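Local coordinates for protein Poly(Beta-D-mannuronate) lyase (Pseudopedobacter saltans, PDB 7O79) that probably depolymerises alginate as a family 6 polysaccharide lyase, by eliminative cleavage of poly(beta-D-mannuronate) chains, and folds as a parallel beta-helix, at residues I3-A8 / N12-S17; I24-G29 / V34-N39; N245-E250 / Y256-A261; K368-A373 / N395-N400. All blocks are in the same frame, centred on the assembly; numbering follows the deposited sequence.

In the fold
The four contacts sample one parallel beta-helix from its N-terminal end to its last coils. Contacts 1 and 2 are neighbours, their centres about 7 Å apart: strands 3-5 and 23-26 pair side by side, and helix 8-17 of contact 1 covers the interior residues that meet in contact 2. Contact 3 lies well along the helix, its centre about 39 Å from that of contact 2, and contact 4 follows about 16 Å further on, centre to centre. About 61 Å separates the centres of contacts 1 and 4. Contacts 2 and 3 face inward between two walls of the solenoid, while contact 4 repeats this wall-to-wall meeting at the more exposed far end.

Contact 1 (I3-A8 / N12-S17); sequences IQVKNA and NKAIGS
The flat amide of Asn12 lies with one face against the carbonyl oxygen of Ala8, which stands above its C-N bond, 3.5 Å from Asn12 ND2. At this end the segments share the first turns of helix 8-17, which covers the N-terminal end of the parallel beta-helix and follows strand 3-5 after a two-residue turn. The same oxygen accepts an ordinary helical bond, Asn12 N to Ala8 O at 3.0 Å and 166°, so the amide face rests on an acceptor that is already engaged. Asn7 takes the N-cap position, its OD1 receiving the N-H of Glu10.

Further along, strand and helix run nearly antiparallel, at 156° with axes 9.1 Å apart. The seam is apolar and centres on one small methyl, Ala14 CB, which faces two branched residues of the strand. Ile3 comes to it with CG2, the branch that lies opposite the backbone N (CG1 at chi1 -54°), whereas its CD1 extends along the helix toward Ser17. Ala14 also touches Ile24 of the adjoining strand 23-26. The methyl sits in the notch between the two strand branches, with Ile3 CG2 and Val5 CG1 each 3.7 Å from Ala14 CB.

Contact 2 (I24-G29 / V34-N39); sequences ILMQPG and VKILFN
Met26 and Ile36 are brought together by two outstretched chains that end differently: Ile36 runs straight to CD1 (chi2 173°), while Met26 is extended as far as SD and then swings its methyl through a right angle (chi3 90°), turning CE to Ile36. Both belong to the interior of the first coil of the parallel beta-helix, where strand 23-26 lies in one wall and strand 35-38 in another. The nearest backbones are far apart, Ile24 CA to Phe38 CA being 10.8 Å and Met26 CA to Ile36 CA 12.0 Å, so the two segments meet only through the ends of their side chains.

Two apolar pairs bridge the gap. Ile24 and Phe38 form one, Met26 and Ile36 the other, and the order is inverted between the strands because the chain turns back through strand 29-32. Phe38 reaches inward with its ring set nearly opposite the backbone N (chi1 -162°). The contact is thin but wholly buried, since helix 8-17 covers it on the N-terminal side, with Leu11 on Ile36 and Ile15 on Phe38, and Leu50 of the next coil covers it on the other, touching Ile24, Met26 and Phe38. Within this filling the two bridging approaches are loose van der Waals ones, with Met26 CE 4.2 Å from Ile36 CD1 and Ile24 CD1 4.4 Å from Phe38 CE1.

Contact 3 (N245-E250 / Y256-A261); sequences NFIFGE and YGIRLA
Tyr256, whose backbone oxygen is touched by Ile247, has its hydroxyl bound by Arg259: NE donates to Tyr256 OH at 3.1 Å and 161°, with the oxygen close to the guanidinium plane. Both side chains stand on the outer face of strand 256-260, and this bond ties the NE of Arg259 to the phenol oxygen and probably helps orient the side chain; Arg259 NH2 has a further, long and weak ion pair with Glu209.

Inside the wall the contact belongs essentially to one residue. Ile247 projects into the core of the beta-helix and spreads over the backbone of Tyr256 and Gly257. Its CG1 lies opposite the carbonyl carbon (chi1 -58°), and the fully extended chain carries CD1 against the main chain of Gly257, 4.0 Å from Gly257 CA and 3.8 Å from Gly257 O. The other branch takes a separate position, CG2 lying 4.0 Å from Tyr256 O. Ile258 CG1 completes the apolar surface 4.3 Å from Ile247 CD1.

The strand segments run at 146° to each other, 8.1 Å apart at their axes, and belong to different walls of the solenoid. Strand 241-248 is flanked by the parallel strands 219-226 and 266-273. Asn245 ND2 bonds to Asn270 OD1 and Val220 O, consistent with a rung of an asparagine ladder. Strand 255-260 in turn sits between strands 230-236 and 280-283; Ile232 of the former also packs on Ile247, and Leu280 of the latter on Ile258.

Contact 4 (K368-A373 / N395-N400); sequences KNAIQA and NLVYDN
Apolar contact joins Ala370 to Val397, and it is close: both valine branches straddle the single methyl of Ala370, CG2 at 3.5 Å and CG1 at 3.6 Å from Ala370 CB. Val397 achieves this with CG1 opposite its backbone N (chi1 -177°), so that the fork of the side chain opens onto the alanine. The backbones are correspondingly near, with Ala370 CA 6.7 Å from Val397 CA.

A methyl-to-amide contact comes next. Ile371 CD1 lies above the plane of the Asn395 amide but outside the group, off its CB/ND2 side and nearest to Asn395 ND2 at 3.7 Å; the two side chains cross at about a right angle. The methyl only brushes the amide near its nitrogen and leaves the polar bonds to other partners.

Those bonds go to the preceding coil. Asn395 OD1 accepts from Asn360 N, while ND2 donates to Ile357 O; bonds at both ends of the amide fix its rotation. Ile362 of strand 356-364 supports the other side chains, touching Ala370 and Ile371.

An inward-facing asparagine bonded to the main chain of the coil before it, where two walls meet, belongs to the last coils of a pectate lyase-like parallel beta-helix.

Contact 1 (I3-A8 / N12-S17)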
loop_
_atom_site.group_PDB
_atom_site.type_symbol
_atom_site.label_atom_id
_atom_site.label_comp_id
_atom_site.label_asym_id
_atom_site.label_seq_id
_atom_site.Cartn_x
_atom_site.Cartn_y
_atom_site.Cartn_z
ATOM N N ILE A 3 -31.181 18.645 3.451
ATOM C CA ILE A 3 -31.660 18.196 4.766
ATOM C C ILE A 3 -30.633 18.593 5.827
ATOM O O ILE A 3 -29.545 18.005 5.892
ATOM C CB ILE A 3 -31.925 16.685 4.841
ATOM C CG1 ILE A 3 -32.879 16.217 3.739
ATOM C CG2 ILE A 3 -32.485 16.326 6.219
ATOM C CD1 ILE A 3 -33.174 14.728 3.792
ATOM N N GLN A 4 -30.988 19.556 6.681
ATOM C CA GLN A 4 -30.090 20.017 7.732
ATOM C C GLN A 4 -30.257 19.170 8.985
ATOM O O GLN A 4 -31.383 18.921 9.430
ATOM C CB GLN A 4 -30.344 21.484 8.061
ATOM C CG GLN A 4 -29.901 22.408 6.954
ATOM C CD GLN A 4 -28.397 22.634 6.978
ATOM O OE1 GLN A 4 -27.700 22.171 7.890
ATOM N NE2 GLN A 4 -27.889 23.345 5.977
ATOM N N VAL A 5 -29.136 18.734 9.560
ATOM C CA VAL A 5 -29.150 17.919 10.769
ATOM C C VAL A 5 -28.197 18.529 11.791
ATOM O O VAL A 5 -27.111 19.011 11.442
ATOM C CB VAL A 5 -28.785 16.446 10.478
ATOM C CG1 VAL A 5 -29.873 15.779 9.622
ATOM C CG2 VAL A 5 -27.409 16.357 9.790
ATOM N N LYS A 6 -28.617 18.516 13.062
ATOM C CA LYS A 6 -27.877 19.154 14.144
ATOM C C LYS A 6 -27.461 18.194 15.244
ATOM O O LYS A 6 -26.690 18.590 16.126
ATOM C CB LYS A 6 -28.701 20.297 14.764
ATOM N N ASN A 7 -27.930 16.953 15.218
ATOM C CA ASN A 7 -27.602 15.999 16.264
ATOM C C ASN A 7 -27.837 14.597 15.719
ATOM O O ASN A 7 -28.394 14.416 14.631
ATOM C CB ASN A 7 -28.412 16.284 17.539
ATOM C CG ASN A 7 -29.917 16.065 17.361
ATOM O OD1 ASN A 7 -30.362 15.034 16.855
ATOM N ND2 ASN A 7 -30.704 17.060 17.768
ATOM N N ALA A 8 -27.401 13.604 16.502
ATOM C CA ALA A 8 -27.399 12.221 16.029
ATOM C C ALA A 8 -28.806 11.742 15.700
ATOM O O ALA A 8 -29.007 10.991 14.737
ATOM C CB ALA A 8 -26.753 11.314 17.074
ATOM N N ASN A 12 -29.828 10.234 11.905
ATOM C CA ASN A 12 -30.364 8.919 11.569
ATOM C C ASN A 12 -31.729 9.022 10.890
ATOM O O ASN A 12 -32.038 8.214 10.006
ATOM C CB ASN A 12 -30.433 8.033 12.817
ATOM C CG ASN A 12 -29.044 7.730 13.392
ATOM O OD1 ASN A 12 -28.044 7.750 12.672
ATOM N ND2 ASN A 12 -28.982 7.460 14.689
ATOM N N LYS A 13 -32.542 10.018 11.263
ATOM C CA LYS A 13 -33.808 10.243 10.564
ATOM C C LYS A 13 -33.564 10.623 9.108
ATOM O O LYS A 13 -34.219 10.101 8.199
ATOM C CB LYS A 13 -34.621 11.331 11.271
ATOM C CG LYS A 13 -35.194 10.919 12.631
ATOM C CD LYS A 13 -36.522 11.621 12.930
ATOM N N ALA A 14 -32.629 11.549 8.872
ATOM C CA ALA A 14 -32.295 11.943 7.508
ATOM C C ALA A 14 -31.763 10.765 6.702
ATOM O O ALA A 14 -32.097 10.612 5.521
ATOM C CB ALA A 14 -31.281 13.080 7.528
ATOM N N ILE A 15 -30.944 9.911 7.322
ATOM C CA ILE A 15 -30.411 8.756 6.608
ATOM C C ILE A 15 -31.551 7.860 6.154
ATOM O O ILE A 15 -31.572 7.392 5.010
ATOM C CB ILE A 15 -29.381 8.001 7.478
ATOM C CG1 ILE A 15 -28.054 8.764 7.504
ATOM C CG2 ILE A 15 -29.124 6.614 6.927
ATOM C CD1 ILE A 15 -27.125 8.409 8.669
ATOM N N GLY A 16 -32.556 7.664 7.014
ATOM C CA GLY A 16 -33.671 6.808 6.645
ATOM C C GLY A 16 -34.659 7.428 5.677
ATOM O O GLY A 16 -35.353 6.710 4.955
ATOM N N SER A 17 -34.753 8.753 5.643
ATOM C CA SER A 17 -35.771 9.411 4.835
ATOM C C SER A 17 -35.230 10.037 3.553
ATOM O O SER A 17 -36.028 10.430 2.696
ATOM C CB SER A 17 -36.482 10.478 5.669
ATOM O OG SER A 17 -35.739 11.687 5.665
#

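Contact 2 (I24-G29 / V34-N39)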
loop_
_atom_site.group_PDB
_atom_site.type_symbol
_atom_site.label_atom_id
_atom_site.label_comp_id
_atom_site.label_asym_id
_atom_site.label_seq_id
_atom_site.Cartn_x
_atom_site.Cartn_y
_atom_site.Cartn_z
ATOM N N ILE A 24 -27.466 15.488 2.858
ATOM C CA ILE A 24 -27.645 15.621 4.301
ATOM C C ILE A 24 -26.482 16.464 4.808
ATOM O O ILE A 24 -25.314 16.097 4.620
ATOM C CB ILE A 24 -27.695 14.245 4.985
ATOM C CG1 ILE A 24 -28.752 13.372 4.314
ATOM C CG2 ILE A 24 -27.989 14.382 6.486
ATOM C CD1 ILE A 24 -28.719 11.878 4.730
ATOM N N LEU A 25 -26.800 17.611 5.409
ATOM C CA LEU A 25 -25.828 18.639 5.762
ATOM C C LEU A 25 -25.736 18.738 7.280
ATOM O O LEU A 25 -26.721 19.101 7.937
ATOM C CB LEU A 25 -26.229 19.994 5.171
ATOM C CG LEU A 25 -26.583 20.152 3.682
ATOM C CD1 LEU A 25 -26.728 21.626 3.323
ATOM C CD2 LEU A 25 -25.571 19.499 2.772
ATOM N N MET A 26 -24.557 18.434 7.833
ATOM C CA MET A 26 -24.365 18.458 9.279
ATOM C C MET A 26 -23.950 19.845 9.768
ATOM O O MET A 26 -23.103 20.512 9.166
ATOM C CB MET A 26 -23.323 17.429 9.725
ATOM C CG MET A 26 -23.717 15.975 9.456
ATOM S SD MET A 26 -22.326 14.811 9.435
ATOM C CE MET A 26 -22.261 14.326 11.166
ATOM N N GLN A 27 -24.545 20.268 10.884
ATOM C CA GLN A 27 -24.224 21.574 11.444
ATOM C C GLN A 27 -22.842 21.563 12.106
ATOM O O GLN A 27 -22.391 20.530 12.609
ATOM C CB GLN A 27 -25.291 21.994 12.455
ATOM C CG GLN A 27 -26.645 22.277 11.828
ATOM C CD GLN A 27 -26.716 23.670 11.226
ATOM O OE1 GLN A 27 -26.027 24.595 11.676
ATOM N NE2 GLN A 27 -27.555 23.830 10.208
ATOM N N PRO A 28 -22.152 22.702 12.115
ATOM C CA PRO A 28 -20.798 22.741 12.680
ATOM C C PRO A 28 -20.806 22.483 14.176
ATOM O O PRO A 28 -21.784 22.758 14.879
ATOM C CB PRO A 28 -20.306 24.164 12.378
ATOM C CG PRO A 28 -21.304 24.780 11.500
ATOM C CD PRO A 28 -22.575 24.002 11.569
ATOM N N GLY A 29 -19.690 21.951 14.659
ATOM C CA GLY A 29 -19.474 21.711 16.063
ATOM C C GLY A 29 -18.933 20.324 16.289
ATOM O O GLY A 29 -18.497 19.636 15.359
ATOM N N VAL A 34 -20.744 9.299 17.859
ATOM C CA VAL A 34 -21.738 9.064 16.813
ATOM C C VAL A 34 -21.243 7.949 15.904
ATOM O O VAL A 34 -20.256 8.116 15.180
ATOM C CB VAL A 34 -22.051 10.331 16.005
ATOM C CG1 VAL A 34 -23.267 10.069 15.090
ATOM C CG2 VAL A 34 -22.345 11.498 16.942
ATOM N N LYS A 35 -21.947 6.819 15.919
ATOM C CA LYS A 35 -21.682 5.723 14.989
ATOM C C LYS A 35 -22.597 5.931 13.791
ATOM O O LYS A 35 -23.804 5.679 13.859
ATOM C CB LYS A 35 -21.914 4.373 15.659
ATOM C CG LYS A 35 -21.780 3.161 14.754
ATOM C CD LYS A 35 -22.254 1.905 15.495
ATOM C CE LYS A 35 -22.002 0.614 14.711
ATOM N NZ LYS A 35 -20.940 0.730 13.651
ATOM N N ILE A 36 -22.030 6.404 12.690
ATOM C CA ILE A 36 -22.810 6.725 11.500
ATOM C C ILE A 36 -22.963 5.458 10.663
ATOM O O ILE A 36 -21.992 4.987 10.060
ATOM C CB ILE A 36 -22.136 7.844 10.702
ATOM C CG1 ILE A 36 -22.051 9.109 11.549
ATOM C CG2 ILE A 36 -22.892 8.134 9.423
ATOM C CD1 ILE A 36 -21.245 10.213 10.914
ATOM N N LEU A 37 -24.184 4.963 10.563
ATOM C CA LEU A 37 -24.489 3.832 9.705
ATOM C C LEU A 37 -25.222 4.386 8.481
ATOM O O LEU A 37 -26.410 4.538 8.483
ATOM C CB LEU A 37 -25.305 2.754 10.396
ATOM C CG LEU A 37 -24.760 2.065 11.639
ATOM C CD1 LEU A 37 -25.741 1.022 12.110
ATOM C CD2 LEU A 37 -23.370 1.475 11.446
ATOM N N PHE A 38 -24.470 4.680 7.441
ATOM C CA PHE A 38 -24.990 5.311 6.239
ATOM C C PHE A 38 -25.503 4.267 5.268
ATOM O O PHE A 38 -24.767 3.658 4.547
ATOM C CB PHE A 38 -23.873 6.152 5.636
ATOM C CG PHE A 38 -24.301 7.193 4.671
ATOM C CD1 PHE A 38 -25.606 7.615 4.577
ATOM C CD2 PHE A 38 -23.351 7.787 3.860
ATOM C CE1 PHE A 38 -25.957 8.587 3.679
ATOM C CE2 PHE A 38 -23.692 8.762 2.968
ATOM C CZ PHE A 38 -25.003 9.174 2.880
ATOM N N ASN A 39 -26.813 4.118 5.276
ATOM C CA ASN A 39 -27.484 3.137 4.479
ATOM C C ASN A 39 -28.663 3.656 3.728
ATOM O O ASN A 39 -29.523 2.889 3.389
ATOM C CB ASN A 39 -27.925 1.947 5.309
ATOM C CG ASN A 39 -29.033 2.286 6.281
ATOM O OD1 ASN A 39 -29.253 3.425 6.616
ATOM N ND2 ASN A 39 -29.722 1.271 6.737
#

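Contact 3 (N245-E250 / Y256-A261)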
loop_
_atom_site.group_PDB
_atom_site.type_symbol
_atom_site.label_atom_id
_atom_site.label_comp_id
_atom_site.label_asym_id
_atom_site.label_seq_id
_atom_site.Cartn_x
_atom_site.Cartn_y
_atom_site.Cartn_z
ATOM N N ASN A 245 6.520 6.330 -9.242
ATOM C CA ASN A 245 6.552 6.781 -7.859
ATOM C C ASN A 245 7.849 7.533 -7.589
ATOM O O ASN A 245 8.842 7.372 -8.297
ATOM C CB ASN A 245 6.429 5.610 -6.874
ATOM C CG ASN A 245 5.143 4.829 -7.050
ATOM O OD1 ASN A 245 4.083 5.263 -6.595
ATOM N ND2 ASN A 245 5.226 3.663 -7.711
ATOM N N PHE A 246 7.821 8.374 -6.560
ATOM C CA PHE A 246 8.988 9.126 -6.121
ATOM C C PHE A 246 9.248 8.774 -4.670
ATOM O O PHE A 246 8.385 8.989 -3.815
ATOM C CB PHE A 246 8.780 10.631 -6.256
ATOM C CG PHE A 246 8.717 11.122 -7.674
ATOM C CD1 PHE A 246 9.863 11.561 -8.320
ATOM C CD2 PHE A 246 7.498 11.212 -8.340
ATOM C CE1 PHE A 246 9.808 12.040 -9.620
ATOM C CE2 PHE A 246 7.441 11.693 -9.648
ATOM C CZ PHE A 246 8.601 12.111 -10.276
ATOM N N ILE A 247 10.426 8.247 -4.386
ATOM C CA ILE A 247 10.799 7.930 -3.016
ATOM C C ILE A 247 11.999 8.812 -2.684
ATOM O O ILE A 247 13.113 8.569 -3.155
ATOM C CB ILE A 247 11.087 6.436 -2.824
ATOM C CG1 ILE A 247 9.840 5.635 -3.223
ATOM C CG2 ILE A 247 11.468 6.121 -1.375
ATOM C CD1 ILE A 247 9.981 4.141 -3.064
ATOM N N PHE A 248 11.756 9.867 -1.898
ATOM C CA PHE A 248 12.791 10.793 -1.437
ATOM C C PHE A 248 13.069 10.451 0.020
ATOM O O PHE A 248 12.428 10.972 0.929
ATOM C CB PHE A 248 12.353 12.249 -1.578
ATOM C CG PHE A 248 12.067 12.671 -2.989
ATOM C CD1 PHE A 248 13.098 12.953 -3.866
ATOM C CD2 PHE A 248 10.762 12.828 -3.427
ATOM C CE1 PHE A 248 12.842 13.344 -5.174
ATOM C CE2 PHE A 248 10.499 13.231 -4.738
ATOM C CZ PHE A 248 11.549 13.494 -5.609
ATOM N N GLY A 249 14.048 9.575 0.247
ATOM C CA GLY A 249 14.309 9.105 1.598
ATOM C C GLY A 249 14.898 10.146 2.532
ATOM O O GLY A 249 14.795 9.987 3.748
ATOM N N GLU A 250 15.513 11.200 2.000
ATOM C CA GLU A 250 16.166 12.204 2.835
ATOM C C GLU A 250 17.048 11.533 3.890
ATOM O O GLU A 250 17.123 11.971 5.038
ATOM C CB GLU A 250 15.136 13.130 3.480
ATOM C CG GLU A 250 14.408 14.009 2.479
ATOM C CD GLU A 250 13.376 14.914 3.133
ATOM O OE1 GLU A 250 12.672 15.651 2.401
ATOM O OE2 GLU A 250 13.277 14.899 4.381
ATOM N N TYR A 256 13.781 2.461 2.531
ATOM C CA TYR A 256 14.292 1.782 1.353
ATOM C C TYR A 256 13.283 1.930 0.227
ATOM O O TYR A 256 12.273 2.627 0.360
ATOM C CB TYR A 256 14.677 0.345 1.709
ATOM C CG TYR A 256 13.578 -0.671 1.944
ATOM C CD1 TYR A 256 13.023 -1.392 0.893
ATOM C CD2 TYR A 256 13.181 -0.987 3.238
ATOM C CE1 TYR A 256 12.043 -2.374 1.125
ATOM C CE2 TYR A 256 12.216 -1.954 3.484
ATOM C CZ TYR A 256 11.657 -2.654 2.421
ATOM O OH TYR A 256 10.714 -3.625 2.683
ATOM N N GLY A 257 13.593 1.310 -0.908
ATOM C CA GLY A 257 12.830 1.546 -2.109
ATOM C C GLY A 257 11.675 0.595 -2.346
ATOM O O GLY A 257 10.618 0.680 -1.700
ATOM N N ILE A 258 11.868 -0.304 -3.303
ATOM C CA ILE A 258 10.830 -1.210 -3.774
ATOM C C ILE A 258 11.287 -2.647 -3.554
ATOM O O ILE A 258 12.457 -2.980 -3.778
ATOM C CB ILE A 258 10.499 -0.917 -5.258
ATOM C CG1 ILE A 258 9.949 0.510 -5.388
ATOM C CG2 ILE A 258 9.525 -1.922 -5.827
ATOM C CD1 ILE A 258 10.052 1.116 -6.793
ATOM N N ARG A 259 10.364 -3.492 -3.093
ATOM C CA ARG A 259 10.656 -4.897 -2.833
ATOM C C ARG A 259 9.517 -5.780 -3.331
ATOM O O ARG A 259 8.346 -5.510 -3.040
ATOM C CB ARG A 259 10.894 -5.133 -1.348
ATOM C CG ARG A 259 10.762 -6.575 -0.948
ATOM C CD ARG A 259 11.511 -6.869 0.332
ATOM N NE ARG A 259 10.802 -6.493 1.553
ATOM C CZ ARG A 259 9.924 -7.258 2.205
ATOM N NH1 ARG A 259 9.564 -8.445 1.722
ATOM N NH2 ARG A 259 9.386 -6.824 3.344
ATOM N N LEU A 260 9.857 -6.834 -4.086
ATOM C CA LEU A 260 8.846 -7.689 -4.696
ATOM C C LEU A 260 9.110 -9.160 -4.411
ATOM O O LEU A 260 10.260 -9.615 -4.454
ATOM C CB LEU A 260 8.783 -7.546 -6.232
ATOM C CG LEU A 260 8.021 -6.405 -6.909
ATOM C CD1 LEU A 260 6.526 -6.464 -6.548
ATOM C CD2 LEU A 260 8.630 -5.070 -6.605
ATOM N N ALA A 261 8.026 -9.903 -4.182
ATOM C CA ALA A 261 7.962 -11.338 -4.465
ATOM C C ALA A 261 6.916 -11.569 -5.551
ATOM O O ALA A 261 5.961 -10.794 -5.678
ATOM C CB ALA A 261 7.596 -12.144 -3.212
#

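Contact 4 (K368-A373 / N395-N400)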
loop_
_atom_site.group_PDB
_atom_site.type_symbol
_atom_site.label_atom_id
_atom_site.label_comp_id
_atom_site.label_asym_id
_atom_site.label_seq_id
_atom_site.Cartn_x
_atom_site.Cartn_y
_atom_site.Cartn_z
ATOM N N LYS A 368 29.767 0.345 -4.118
ATOM C CA LYS A 368 29.701 -1.073 -4.436
ATOM C C LYS A 368 28.245 -1.511 -4.497
ATOM O O LYS A 368 27.346 -0.822 -4.009
ATOM C CB LYS A 368 30.420 -1.929 -3.397
ATOM C CG LYS A 368 31.853 -1.511 -3.152
ATOM C CD LYS A 368 32.471 -2.382 -2.078
ATOM C CE LYS A 368 33.979 -2.403 -2.227
ATOM N NZ LYS A 368 34.537 -3.664 -1.636
ATOM N N ASN A 369 28.033 -2.677 -5.101
ATOM C CA ASN A 369 26.731 -3.355 -5.112
ATOM C C ASN A 369 25.622 -2.523 -5.750
ATOM O O ASN A 369 24.477 -2.558 -5.299
ATOM C CB ASN A 369 26.315 -3.792 -3.706
ATOM C CG ASN A 369 27.359 -4.655 -3.034
ATOM O OD1 ASN A 369 27.816 -5.658 -3.603
ATOM N ND2 ASN A 369 27.724 -4.296 -1.814
ATOM N N ALA A 370 25.940 -1.805 -6.832
ATOM C CA ALA A 370 24.873 -1.210 -7.635
ATOM C C ALA A 370 23.895 -2.280 -8.110
ATOM O O ALA A 370 22.671 -2.116 -8.021
ATOM C CB ALA A 370 25.459 -0.458 -8.830
ATOM N N ILE A 371 24.416 -3.377 -8.637
ATOM C CA ILE A 371 23.631 -4.578 -8.875
ATOM C C ILE A 371 24.296 -5.705 -8.104
ATOM O O ILE A 371 25.505 -5.929 -8.230
ATOM C CB ILE A 371 23.512 -4.904 -10.374
ATOM C CG1 ILE A 371 22.898 -3.707 -11.098
ATOM C CG2 ILE A 371 22.654 -6.136 -10.579
ATOM C CD1 ILE A 371 22.515 -3.990 -12.489
ATOM N N GLN A 372 23.518 -6.359 -7.260
ATOM C CA GLN A 372 23.994 -7.417 -6.385
ATOM C C GLN A 372 23.124 -8.629 -6.673
ATOM O O GLN A 372 21.924 -8.599 -6.394
ATOM C CB GLN A 372 23.873 -6.977 -4.933
ATOM C CG GLN A 372 24.089 -8.045 -3.907
ATOM C CD GLN A 372 23.951 -7.488 -2.516
ATOM O OE1 GLN A 372 24.582 -6.480 -2.165
ATOM N NE2 GLN A 372 23.100 -8.118 -1.712
ATOM N N ALA A 373 23.709 -9.684 -7.240
ATOM C CA ALA A 373 22.967 -10.899 -7.567
ATOM C C ALA A 373 23.453 -12.048 -6.696
ATOM O O ALA A 373 24.631 -12.416 -6.745
ATOM C CB ALA A 373 23.108 -11.247 -9.045
ATOM N N ASN A 395 22.170 -0.849 -17.921
ATOM C CA ASN A 395 22.095 -0.208 -16.623
ATOM C C ASN A 395 23.325 0.669 -16.436
ATOM O O ASN A 395 24.440 0.281 -16.801
ATOM C CB ASN A 395 21.993 -1.254 -15.516
ATOM C CG ASN A 395 20.732 -2.061 -15.633
ATOM O OD1 ASN A 395 19.650 -1.490 -15.695
ATOM N ND2 ASN A 395 20.857 -3.387 -15.705
ATOM N N LEU A 396 23.121 1.857 -15.893
ATOM C CA LEU A 396 24.173 2.858 -15.829
ATOM C C LEU A 396 24.470 3.196 -14.374
ATOM O O LEU A 396 23.598 3.699 -13.658
ATOM C CB LEU A 396 23.759 4.091 -16.627
ATOM C CG LEU A 396 24.670 5.314 -16.578
ATOM C CD1 LEU A 396 26.100 4.973 -16.990
ATOM C CD2 LEU A 396 24.078 6.366 -17.510
ATOM N N VAL A 397 25.696 2.914 -13.943
ATOM C CA VAL A 397 26.130 3.154 -12.569
ATOM C C VAL A 397 27.018 4.390 -12.546
ATOM O O VAL A 397 28.101 4.399 -13.153
ATOM C CB VAL A 397 26.870 1.941 -11.985
ATOM C CG1 VAL A 397 27.234 2.206 -10.536
ATOM C CG2 VAL A 397 26.002 0.676 -12.100
ATOM N N TYR A 398 26.565 5.419 -11.832
ATOM C CA TYR A 398 27.292 6.668 -11.669
ATOM C C TYR A 398 28.186 6.654 -10.443
ATOM O O TYR A 398 27.909 5.975 -9.456
ATOM C CB TYR A 398 26.337 7.852 -11.544
ATOM C CG TYR A 398 25.685 8.264 -12.835
ATOM C CD1 TYR A 398 24.616 7.558 -13.355
ATOM C CD2 TYR A 398 26.160 9.353 -13.551
ATOM C CE1 TYR A 398 24.015 7.947 -14.540
ATOM C CE2 TYR A 398 25.572 9.745 -14.741
ATOM C CZ TYR A 398 24.505 9.041 -15.234
ATOM O OH TYR A 398 23.912 9.439 -16.412
ATOM N N ASP A 399 29.265 7.433 -10.516
ATOM C CA ASP A 399 30.016 7.791 -9.323
ATOM C C ASP A 399 29.058 8.522 -8.389
ATOM O O ASP A 399 28.409 9.490 -8.790
ATOM C CB ASP A 399 31.216 8.678 -9.702
ATOM C CG ASP A 399 32.049 9.103 -8.510
ATOM O OD1 ASP A 399 31.625 8.950 -7.342
ATOM O OD2 ASP A 399 33.164 9.600 -8.741
ATOM N N ASN A 400 28.922 8.029 -7.156
ATOM C CA ASN A 400 28.017 8.691 -6.227
ATOM C C ASN A 400 28.455 10.106 -5.878
ATOM O O ASN A 400 27.625 10.901 -5.430
ATOM C CB ASN A 400 27.858 7.855 -4.968
ATOM C CG ASN A 400 26.564 8.140 -4.260
ATOM O OD1 ASN A 400 25.495 7.877 -4.788
ATOM N ND2 ASN A 400 26.655 8.625 -3.024
#